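Myo-inositol-1-phosphate synthase-related protein (PDB 3CIN) is a myo-inositol-1-phosphate synthase-related protein that binds nicotinamide-adenine-dinucleotide on a Rossmann-type domain and assembles as a tetramer. Local coordinates at residues 56-61 with 338-343. Residues are numbered along the deposited sequence; the frame is centred on the assembly and turned at random.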
ATOM      1  N   GLU A  56     -38.490  10.467   0.766  1.00 30.87           N
ATOM      2  CA  GLU A  56     -39.667  10.653  -0.075  1.00 34.15           C
ATOM      3  C   GLU A  56     -40.109  12.114  -0.190  1.00 34.21           C
ATOM      4  O   GLU A  56     -40.838  12.466  -1.122  1.00 36.69           O
ATOM      5  CB  GLU A  56     -40.850   9.825   0.461  1.00 36.39           C
ATOM      6  CG  GLU A  56     -41.380  10.268   1.860  1.00 47.71           C
ATOM      7  CD  GLU A  56     -40.666   9.644   3.107  1.00 59.85           C
ATOM      8  OE1 GLU A  56     -39.453   9.227   3.087  1.00 49.72           O
ATOM      9  OE2 GLU A  56     -41.359   9.604   4.154  1.00 60.14           O
ATOM     10  N   ASP A  57     -39.693  12.930   0.773  1.00 34.78           N
ATOM     11  CA  ASP A  57     -40.011  14.355   0.865  1.00 34.56           C
ATOM     12  C   ASP A  57     -39.047  15.289   0.086  1.00 32.81           C
ATOM     13  O   ASP A  57     -39.213  16.508   0.129  1.00 34.49           O
ATOM     14  CB  ASP A  57     -39.956  14.786   2.352  1.00 38.61           C
ATOM     15  CG  ASP A  57     -40.918  14.013   3.262  1.00 46.76           C
ATOM     16  OD1 ASP A  57     -42.077  13.810   2.841  1.00 43.63           O
ATOM     17  OD2 ASP A  57     -40.516  13.657   4.421  1.00 45.04           O
ATOM     18  N   ILE A  58     -38.017  14.733  -0.570  1.00 30.39           N
ATOM     19  CA  ILE A  58     -37.085  15.491  -1.395  1.00 28.59           C
ATOM     20  C   ILE A  58     -37.580  15.394  -2.845  1.00 30.64           C
ATOM     21  O   ILE A  58     -37.695  14.286  -3.390  1.00 31.10           O
ATOM     22  CB  ILE A  58     -35.698  14.930  -1.277  1.00 30.24           C
ATOM     23  CG1 ILE A  58     -35.212  15.069   0.158  1.00 31.72           C
ATOM     24  CG2 ILE A  58     -34.747  15.618  -2.252  1.00 27.38           C
ATOM     25  CD1 ILE A  58     -33.891  14.305   0.368  1.00 30.60           C
ATOM     26  N   LYS A  59     -37.949  16.532  -3.447  1.00 28.73           N
ATOM     27  CA  LYS A  59     -38.493  16.563  -4.812  1.00 29.07           C
ATOM     28  C   LYS A  59     -37.560  17.328  -5.733  1.00 29.32           C
ATOM     29  O   LYS A  59     -37.257  18.484  -5.465  1.00 28.37           O
ATOM     30  CB  LYS A  59     -39.900  17.212  -4.841  1.00 31.66           C
ATOM     31  CG  LYS A  59     -40.519  17.184  -6.263  1.00 31.99           C
ATOM     32  CD  LYS A  59     -41.837  17.912  -6.378  1.00 32.79           C
ATOM     33  CE  LYS A  59     -42.445  17.714  -7.766  1.00 38.27           C
ATOM     34  NZ  LYS A  59     -43.783  18.448  -7.820  1.00 37.94           N
ATOM     35  N   ILE A  60     -37.121  16.706  -6.828  1.00 28.94           N
ATOM     36  CA  ILE A  60     -36.304  17.407  -7.830  1.00 27.83           C
ATOM     37  C   ILE A  60     -37.222  18.192  -8.739  1.00 30.27           C
ATOM     38  O   ILE A  60     -38.025  17.589  -9.515  1.00 30.30           O
ATOM     39  CB  ILE A  60     -35.424  16.457  -8.690  1.00 28.18           C
ATOM     40  CG1 ILE A  60     -34.589  15.531  -7.809  1.00 33.26           C
ATOM     41  CG2 ILE A  60     -34.551  17.222  -9.607  1.00 30.40           C
ATOM     42  CD1 ILE A  60     -33.754  16.248  -6.859  1.00 30.34           C
ATOM     43  N   VAL A  61     -37.173  19.521  -8.642  1.00 27.44           N
ATOM     44  CA  VAL A  61     -38.014  20.380  -9.497  1.00 28.09           C
ATOM     45  C   VAL A  61     -37.350  20.917 -10.770  1.00 29.83           C
ATOM     46  O   VAL A  61     -38.001  21.517 -11.620  1.00 30.52           O
ATOM     47  CB  VAL A  61     -38.626  21.548  -8.680  1.00 28.59           C
ATOM     48  CG1 VAL A  61     -39.419  20.960  -7.527  1.00 29.84           C
ATOM     49  CG2 VAL A  61     -37.521  22.509  -8.185  1.00 29.46           C
ATOM     50  N   ASP A 338     -28.063  14.688   2.643  1.00 29.06           N
ATOM     51  CA  ASP A 338     -28.127  15.447   3.915  1.00 30.35           C
ATOM     52  C   ASP A 338     -28.184  16.971   3.684  1.00 29.37           C
ATOM     53  O   ASP A 338     -28.983  17.669   4.316  1.00 31.35           O
ATOM     54  CB  ASP A 338     -26.913  15.177   4.806  1.00 28.70           C
ATOM     55  CG  ASP A 338     -27.012  13.927   5.630  1.00 29.52           C
ATOM     56  OD1 ASP A 338     -28.065  13.220   5.661  1.00 31.98           O
ATOM     57  OD2 ASP A 338     -26.016  13.629   6.358  1.00 29.86           O
ATOM     58  N   LEU A 339     -27.306  17.469   2.819  1.00 30.21           N
ATOM     59  CA  LEU A 339     -27.124  18.917   2.618  1.00 26.95           C
ATOM     60  C   LEU A 339     -28.396  19.598   2.140  1.00 27.43           C
ATOM     61  O   LEU A 339     -28.705  20.694   2.583  1.00 29.37           O
ATOM     62  CB  LEU A 339     -26.001  19.207   1.647  1.00 28.34           C
ATOM     63  CG  LEU A 339     -24.626  18.988   2.219  1.00 29.60           C
ATOM     64  CD1 LEU A 339     -23.579  18.844   1.083  1.00 28.09           C
ATOM     65  CD2 LEU A 339     -24.240  20.093   3.193  1.00 28.66           C
ATOM     66  N   VAL A 340     -29.164  18.969   1.257  1.00 28.71           N
ATOM     67  CA  VAL A 340     -30.426  19.561   0.876  1.00 28.81           C
ATOM     68  C   VAL A 340     -31.422  19.652   2.034  1.00 31.21           C
ATOM     69  O   VAL A 340     -32.183  20.615   2.132  1.00 29.43           O
ATOM     70  CB  VAL A 340     -31.086  18.859  -0.353  1.00 28.14           C
ATOM     71  CG1 VAL A 340     -30.174  18.938  -1.597  1.00 30.76           C
ATOM     72  CG2 VAL A 340     -31.563  17.437  -0.040  1.00 27.57           C
ATOM     73  N   ARG A 341     -31.446  18.653   2.916  1.00 28.99           N
ATOM     74  CA  ARG A 341     -32.376  18.663   4.070  1.00 28.42           C
ATOM     75  C   ARG A 341     -31.883  19.662   5.116  1.00 29.23           C
ATOM     76  O   ARG A 341     -32.653  20.400   5.703  1.00 27.89           O
ATOM     77  CB  ARG A 341     -32.464  17.271   4.676  1.00 26.97           C
ATOM     78  CG  ARG A 341     -33.086  16.230   3.700  1.00 26.86           C
ATOM     79  CD  ARG A 341     -33.268  14.914   4.290  1.00 28.03           C
ATOM     80  NE  ARG A 341     -32.023  14.205   4.531  1.00 29.38           N
ATOM     81  CZ  ARG A 341     -31.936  13.066   5.244  1.00 32.70           C
ATOM     82  NH1 ARG A 341     -33.022  12.495   5.816  1.00 28.84           N
ATOM     83  NH2 ARG A 341     -30.754  12.508   5.407  1.00 30.90           N
ATOM     84  N   LEU A 342     -30.582  19.686   5.362  1.00 28.76           N
ATOM     85  CA  LEU A 342     -30.026  20.696   6.244  1.00 28.46           C
ATOM     86  C   LEU A 342     -30.223  22.113   5.696  1.00 28.76           C
ATOM     87  O   LEU A 342     -30.340  23.086   6.469  1.00 29.50           O
ATOM     88  CB  LEU A 342     -28.538  20.443   6.456  1.00 28.86           C
ATOM     89  CG  LEU A 342     -28.127  19.177   7.205  1.00 33.83           C
ATOM     90  CD1 LEU A 342     -26.597  18.955   7.095  1.00 31.16           C
ATOM     91  CD2 LEU A 342     -28.599  19.195   8.665  1.00 29.55           C
ATOM     92  N   GLY A 343     -30.218  22.270   4.384  1.00 30.52           N
ATOM     93  CA  GLY A 343     -30.468  23.598   3.798  1.00 31.02           C
ATOM     94  C   GLY A 343     -31.875  24.079   4.105  1.00 29.91           C
ATOM     95  O   GLY A 343     -32.084  25.248   4.394  1.00 31.29           O
TER
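Ile58 holds CG1 opposite its carbonyl carbon (chi1 -63°) and keeps the chain extended at chi2, which carries CD1 out from the strand to the helix at Val340 and Arg341. Ile58 CD1 lies 3.9 Å from both Val340 CG2 and Arg341 CG, and the Ile58 side chain crosses each of the other two at about a right angle. Isoleucine suits the place because its longer branch reaches across to the helix, where the closest CA pair, Ile58 CA and Arg341 CA, is 7.9 Å apart. Strand 58-65 lies next to strand 14-19 in the parallel sheet of the Rossmann-type, NAD-binding domain, and helix 328-348 packs against its face together with helix 23-36, whose Leu32 touches Ile58 and whose Phe28 touches Val340. Short and beta-branched, Val340 packs against Ile58 and Phe28, and its side chain is about 14 Å from the bound NAD. Arg341 serves two purposes. Its methylenes complete the apolar patch, with Arg341 CD 4.0 Å from Ile58 CD1, while a bend at chi3 (-70°) turns the guanidinium aside to polar partners. Arg341 NH2 forms a salt bridge with Asp338 OD1, one helical turn earlier, at 2.8 Å, although the acceptor is tilted from the guanidinium plane. Carbonyl oxygens of Ala48, Ile53 and Val337 take further hydrogen bonds from the buried guanidinium, and Leu47 N and Tyr362 OH bond to Asp338 OD2.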